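Local coordinates for protein myosin regulatory light chain (Physarum polycephalum, PDB 2BL0) that binds a calcium ion in one of its EF-hands and serves as a regulatory light chain of myosin II, at residues S6-A11 with E63-M68; E26-V31 with N45-E50. All coordinates share one frame; numbering follows the deposited sequence. Where two conformers were deposited one is given.

Overall arrangement
Both contacts belong to the N-terminal pair of EF-hands. Interaction 1 closes the first helix, 3-15, onto the last helix of this pair, 61-72, while interaction 2 joins the two middle helices, 25-35 and 41-51, so that the pairing of 26-31 with 45-50 falls in the chain between the two halves of the outer one. Their centres are about 15 Å apart, and they meet where M67 SD packs 3.9 Å from E50 C. Both lie near the calcium site of the second hand: E63 of interaction 1 binds the ion directly, while the side chain of F48 in interaction 2 comes no nearer than about 7 Å.

Interaction 1: S6-A11 with E63-M68; sequences SEFKEA and EFLSMM. With CA (calcium ion), chain E.
The ring of F8 reaches from helix 3-15 onto the side of helix 61-72, where M68 and L65 meet it. M68 CB sits over the ring centre, 3.8 Å from the centroid and only 7° off the normal, a CH-pi contact. M68 then bends at both chi2 and chi3, which brings its methyl CE round to 3.8 Å from F8 CE1; the sulfur stands obliquely to the ring in a looser Met-aromatic contact. From L65 comes one methyl, CD1, 3.8 Å from F8 CD2, the two side chains crossing at about a right angle. F64 points its CE2 edge at the backbone, 3.4 Å from F8 O and near the plane of its own ring, while M68 CG lies over one face of that ring. An alanine in place of F8 would probably leave M68 CB and L65 CD1 without their aromatic partner and open a gap between the helices. One residue before F64, E63 grips the calcium ion with both oxygens, OE1 at 2.5 Å and OE2 at 2.4 Å, in the bidentate manner of the last ligand of an EF-hand loop; D52, T54, N56 and K58 complete the site. The axes of 6-11 and 63-68 run 127° apart; F8 also reaches M72 further along helix 61-72, and M67 packs against helix 41-51.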
loop_
_atom_site.group_PDB
_atom_site.type_symbol
_atom_site.label_atom_id
_atom_site.label_comp_id
_atom_site.label_asym_id
_atom_site.label_seq_id
_atom_site.Cartn_x
_atom_site.Cartn_y
_atom_site.Cartn_z
ATOM N N SER C 6 -21.665 0.489 -9.969
ATOM C CA SER C 6 -22.989 0.081 -9.505
ATOM C C SER C 6 -23.643 1.179 -8.676
ATOM O O SER C 6 -24.835 1.419 -8.791
ATOM C CB SER C 6 -22.928 -1.230 -8.729
ATOM O OG SER C 6 -22.167 -1.069 -7.553
ATOM N N GLU C 7 -22.845 1.869 -7.872
ATOM C CA GLU C 7 -23.339 2.967 -7.074
ATOM C C GLU C 7 -23.780 4.138 -7.977
ATOM O O GLU C 7 -24.818 4.769 -7.752
ATOM C CB GLU C 7 -22.250 3.432 -6.122
ATOM C CG GLU C 7 -22.723 4.480 -5.159
ATOM C CD GLU C 7 -21.737 4.740 -4.052
ATOM O OE1 GLU C 7 -20.587 5.144 -4.357
ATOM O OE2 GLU C 7 -22.126 4.559 -2.886
ATOM N N PHE C 8 -22.986 4.439 -8.993
ATOM C CA PHE C 8 -23.391 5.509 -9.902
ATOM C C PHE C 8 -24.642 5.130 -10.665
ATOM O O PHE C 8 -25.478 5.975 -10.907
ATOM C CB PHE C 8 -22.276 5.902 -10.867
ATOM C CG PHE C 8 -21.117 6.574 -10.204
ATOM C CD1 PHE C 8 -21.313 7.485 -9.166
ATOM C CD2 PHE C 8 -19.820 6.281 -10.597
ATOM C CE1 PHE C 8 -20.236 8.092 -8.560
ATOM C CE2 PHE C 8 -18.764 6.890 -9.992
ATOM C CZ PHE C 8 -18.979 7.799 -8.968
ATOM N N LYS C 9 -24.792 3.858 -11.000
ATOM C CA LYS C 9 -25.977 3.399 -11.716
ATOM C C LYS C 9 -27.202 3.502 -10.805
ATOM O O LYS C 9 -28.247 3.955 -11.241
ATOM C CB LYS C 9 -25.780 1.965 -12.248
ATOM C CG LYS C 9 -26.961 1.370 -13.019
ATOM C CD LYS C 9 -27.194 2.056 -14.344
ATOM C CE LYS C 9 -28.439 1.539 -15.064
ATOM N NZ LYS C 9 -29.238 2.664 -15.631
ATOM N N GLU C 10 -27.050 3.118 -9.537
ATOM C CA GLU C 10 -28.138 3.219 -8.570
ATOM C C GLU C 10 -28.593 4.673 -8.419
ATOM O O GLU C 10 -29.782 4.950 -8.394
ATOM C CB GLU C 10 -27.727 2.609 -7.218
ATOM C CG GLU C 10 -27.655 1.093 -7.248
ATOM C CD GLU C 10 -26.975 0.472 -6.038
ATOM O OE1 GLU C 10 -26.474 1.214 -5.172
ATOM O OE2 GLU C 10 -26.943 -0.781 -5.958
ATOM N N ALA C 11 -27.639 5.600 -8.357
ATOM C CA ALA C 11 -27.945 7.022 -8.245
ATOM C C ALA C 11 -28.677 7.508 -9.474
ATOM O O ALA C 11 -29.665 8.224 -9.371
ATOM C CB ALA C 11 -26.690 7.828 -8.038
ATOM N N GLU C 63 -23.193 8.666 -20.194
ATOM C CA GLU C 63 -22.752 10.062 -20.110
ATOM C C GLU C 63 -22.555 10.493 -18.653
ATOM O O GLU C 63 -21.549 11.088 -18.306
ATOM C CB GLU C 63 -23.751 10.976 -20.803
ATOM C CG GLU C 63 -23.782 10.842 -22.321
ATOM C CD GLU C 63 -24.839 11.731 -22.948
ATOM O OE1 GLU C 63 -26.008 11.503 -22.646
ATOM O OE2 GLU C 63 -24.538 12.717 -23.659
ATOM N N PHE C 64 -23.546 10.198 -17.814
ATOM C CA PHE C 64 -23.484 10.461 -16.378
ATOM C C PHE C 64 -22.286 9.718 -15.778
ATOM O O PHE C 64 -21.512 10.291 -15.022
ATOM C CB PHE C 64 -24.795 10.003 -15.743
ATOM C CG PHE C 64 -24.839 10.107 -14.237
ATOM C CD1 PHE C 64 -25.049 11.335 -13.627
ATOM C CD2 PHE C 64 -24.690 8.973 -13.436
ATOM C CE1 PHE C 64 -25.106 11.447 -12.244
ATOM C CE2 PHE C 64 -24.746 9.069 -12.048
ATOM C CZ PHE C 64 -24.954 10.316 -11.447
ATOM N N LEU C 65 -22.149 8.434 -16.125
ATOM C CA LEU C 65 -21.065 7.590 -15.617
ATOM C C LEU C 65 -19.702 8.153 -15.948
ATOM O O LEU C 65 -18.814 8.222 -15.070
ATOM C CB LEU C 65 -21.151 6.168 -16.193
ATOM C CG LEU C 65 -20.091 5.183 -15.675
ATOM C CD1 LEU C 65 -20.185 5.098 -14.150
ATOM C CD2 LEU C 65 -20.242 3.807 -16.326
ATOM N N SER C 66 -19.506 8.531 -17.209
ATOM C CA SER C 66 -18.238 9.113 -17.627
ATOM C C SER C 66 -17.897 10.371 -16.795
ATOM O O SER C 66 -16.742 10.552 -16.349
ATOM C CB SER C 66 -18.249 9.451 -19.122
ATOM O OG SER C 66 -17.019 10.076 -19.506
ATOM N N MET C 67 -18.899 11.215 -16.576
ATOM C CA MET C 67 -18.704 12.476 -15.861
ATOM C C MET C 67 -18.368 12.243 -14.394
ATOM O O MET C 67 -17.383 12.815 -13.874
ATOM C CB MET C 67 -19.937 13.372 -16.011
ATOM C CG MET C 67 -19.896 14.645 -15.150
ATOM S SD MET C 67 -21.483 15.391 -15.020
ATOM C CE MET C 67 -22.314 14.252 -13.939
ATOM N N MET C 68 -19.152 11.388 -13.737
ATOM C CA MET C 68 -18.957 11.107 -12.321
ATOM C C MET C 68 -17.604 10.419 -12.112
ATOM O O MET C 68 -16.878 10.752 -11.179
ATOM C CB MET C 68 -20.081 10.239 -11.765
ATOM C CG MET C 68 -21.457 10.893 -11.767
ATOM S SD MET C 68 -21.530 12.335 -10.704
ATOM C CE MET C 68 -21.388 11.656 -9.149
HETATM CA CA CA E . -26.831 13.102 -24.379
#

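Interaction 2: E26-V31 with N45-E50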
loop_
_atom_site.group_PDB
_atom_site.type_symbol
_atom_site.label_atom_id
_atom_site.label_comp_id
_atom_site.label_asym_id
_atom_site.label_seq_id
_atom_site.Cartn_x
_atom_site.Cartn_y
_atom_site.Cartn_z
ATOM N N GLU C 26 -35.647 19.537 -17.970
ATOM C CA GLU C 26 -36.900 19.483 -17.216
ATOM C C GLU C 26 -36.812 18.493 -16.036
ATOM O O GLU C 26 -37.164 18.820 -14.889
ATOM C CB GLU C 26 -38.019 19.083 -18.189
ATOM C CG GLU C 26 -39.435 19.165 -17.673
ATOM C CD GLU C 26 -39.968 20.585 -17.511
ATOM O OE1 GLU C 26 -39.665 21.496 -18.315
ATOM O OE2 GLU C 26 -40.724 20.772 -16.549
ATOM N N GLY C 27 -36.339 17.289 -16.311
ATOM C CA GLY C 27 -36.205 16.280 -15.275
ATOM C C GLY C 27 -35.162 16.637 -14.235
ATOM O O GLY C 27 -35.358 16.397 -13.046
ATOM N N LEU C 28 -34.051 17.236 -14.669
ATOM C CA LEU C 28 -32.989 17.581 -13.721
ATOM C C LEU C 28 -33.462 18.661 -12.753
ATOM O O LEU C 28 -33.187 18.580 -11.552
ATOM C CB LEU C 28 -31.702 17.997 -14.432
ATOM C CG LEU C 28 -30.529 18.271 -13.472
ATOM C CD1 LEU C 28 -30.165 17.069 -12.597
ATOM C CD2 LEU C 28 -29.340 18.716 -14.292
ATOM N N GLN C 29 -34.238 19.619 -13.263
ATOM C CA GLN C 29 -34.854 20.632 -12.404
ATOM C C GLN C 29 -35.683 19.978 -11.307
ATOM O O GLN C 29 -35.603 20.373 -10.150
ATOM C CB GLN C 29 -35.734 21.578 -13.212
ATOM C CG GLN C 29 -34.970 22.409 -14.207
ATOM C CD GLN C 29 -34.187 23.547 -13.566
ATOM O OE1 GLN C 29 -33.977 23.578 -12.349
ATOM N NE2 GLN C 29 -33.759 24.494 -14.389
ATOM N N THR C 30 -36.480 18.979 -11.672
ATOM C CA THR C 30 -37.309 18.269 -10.698
ATOM C C THR C 30 -36.473 17.497 -9.694
ATOM O O THR C 30 -36.751 17.519 -8.504
ATOM C CB THR C 30 -38.268 17.335 -11.446
ATOM O OG1 THR C 30 -39.179 18.126 -12.213
ATOM C CG2 THR C 30 -39.163 16.575 -10.500
ATOM N N VAL C 31 -35.411 16.843 -10.178
ATOM C CA VAL C 31 -34.503 16.117 -9.304
ATOM C C VAL C 31 -33.852 17.036 -8.254
ATOM O O VAL C 31 -33.786 16.705 -7.053
ATOM C CB VAL C 31 -33.408 15.389 -10.155
ATOM C CG1 VAL C 31 -32.323 14.866 -9.273
ATOM C CG2 VAL C 31 -34.054 14.252 -10.945
ATOM N N ASN C 45 -27.159 25.289 -16.071
ATOM C CA ASN C 45 -26.830 25.008 -17.458
ATOM C C ASN C 45 -25.465 24.359 -17.566
ATOM O O ASN C 45 -25.289 23.428 -18.352
ATOM C CB ASN C 45 -26.879 26.288 -18.315
ATOM C CG ASN C 45 -28.284 26.794 -18.506
ATOM O OD1 ASN C 45 -29.237 26.011 -18.516
ATOM N ND2 ASN C 45 -28.434 28.109 -18.637
ATOM N N GLU C 46 -24.518 24.819 -16.748
ATOM C CA GLU C 46 -23.161 24.252 -16.725
ATOM C C GLU C 46 -23.201 22.782 -16.314
ATOM O O GLU C 46 -22.579 21.942 -16.952
ATOM C CB GLU C 46 -22.284 25.047 -15.752
ATOM C CG GLU C 46 -20.897 24.509 -15.448
ATOM C CD GLU C 46 -20.179 25.378 -14.418
ATOM O OE1 GLU C 46 -20.682 25.521 -13.272
ATOM O OE2 GLU C 46 -19.123 25.946 -14.755
ATOM N N MET C 47 -23.952 22.468 -15.265
ATOM C CA MET C 47 -23.973 21.092 -14.759
ATOM C C MET C 47 -24.678 20.178 -15.764
ATOM O O MET C 47 -24.259 19.042 -15.967
ATOM C CB MET C 47 -24.568 20.992 -13.348
ATOM C CG MET C 47 -26.096 20.760 -13.247
ATOM S SD MET C 47 -26.688 20.782 -11.551
ATOM C CE MET C 47 -26.330 19.188 -11.055
ATOM N N PHE C 48 -25.726 20.681 -16.420
ATOM C CA PHE C 48 -26.451 19.858 -17.380
ATOM C C PHE C 48 -25.554 19.545 -18.583
ATOM O O PHE C 48 -25.468 18.403 -19.034
ATOM C CB PHE C 48 -27.775 20.488 -17.844
ATOM C CG PHE C 48 -28.575 19.557 -18.711
ATOM C CD1 PHE C 48 -29.408 18.602 -18.142
ATOM C CD2 PHE C 48 -28.426 19.575 -20.085
ATOM C CE1 PHE C 48 -30.089 17.691 -18.928
ATOM C CE2 PHE C 48 -29.094 18.665 -20.882
ATOM C CZ PHE C 48 -29.937 17.719 -20.299
ATOM N N ASN C 49 -24.882 20.573 -19.067
ATOM C CA ASN C 49 -24.024 20.458 -20.226
ATOM C C ASN C 49 -22.806 19.599 -19.912
ATOM O O ASN C 49 -22.330 18.907 -20.784
ATOM C CB ASN C 49 -23.603 21.841 -20.739
ATOM C CG ASN C 49 -24.789 22.687 -21.277
ATOM O OD1 ASN C 49 -24.709 23.909 -21.287
ATOM N ND2 ASN C 49 -25.873 22.037 -21.725
ATOM N N GLU C 50 -22.314 19.631 -18.670
ATOM C CA GLU C 50 -21.186 18.769 -18.260
ATOM C C GLU C 50 -21.583 17.304 -18.439
ATOM O O GLU C 50 -20.783 16.469 -18.898
ATOM C CB GLU C 50 -20.845 18.982 -16.765
ATOM C CG GLU C 50 -20.028 20.219 -16.449
ATOM C CD GLU C 50 -19.850 20.483 -14.962
ATOM O OE1 GLU C 50 -20.604 19.920 -14.128
ATOM O OE2 GLU C 50 -18.937 21.276 -14.626
#
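L28 carries its CG anti to the backbone N (chi1 -176°), and F48 does the same with its ring (chi1 -174°); these torsions send the two side chains past each other in opposite directions between helices 25-35 and 41-51. A single methyl of the leucine does the touching. L28 CD2 comes up to the rim of the F48 ring, in its plane, and stands 3.9 Å from CD1 of that ring. The same methyl rests 4.0 Å from M47 CG, so it is shared by two consecutive residues of the facing helix. M47 is extended at chi2 and bends at chi3, crossing L28 obliquely and meeting it with its methylene rather than its sulfur. The contact is wholly apolar, and all three side chains are buried. In EF-hand terms, helix 25-35 is the exiting helix of the first hand and helix 41-51 the entering helix of the second, whose loop begins to bind calcium at D52. That places F48 just ahead of the metal loop: its side chain lies about 4 Å from that of D52. The two hands are also paired through their short antiparallel strands, 22-24 and 58-60. Around the leucine, F44 touches L28 from one turn earlier on helix 41-51, while M47 reaches L32 and F48 packs on K25. The chain of another protein adds an aromatic side chain against L28 and an apolar one against M47, and M47 O is hydrogen-bonded to an aromatic side chain of that protein.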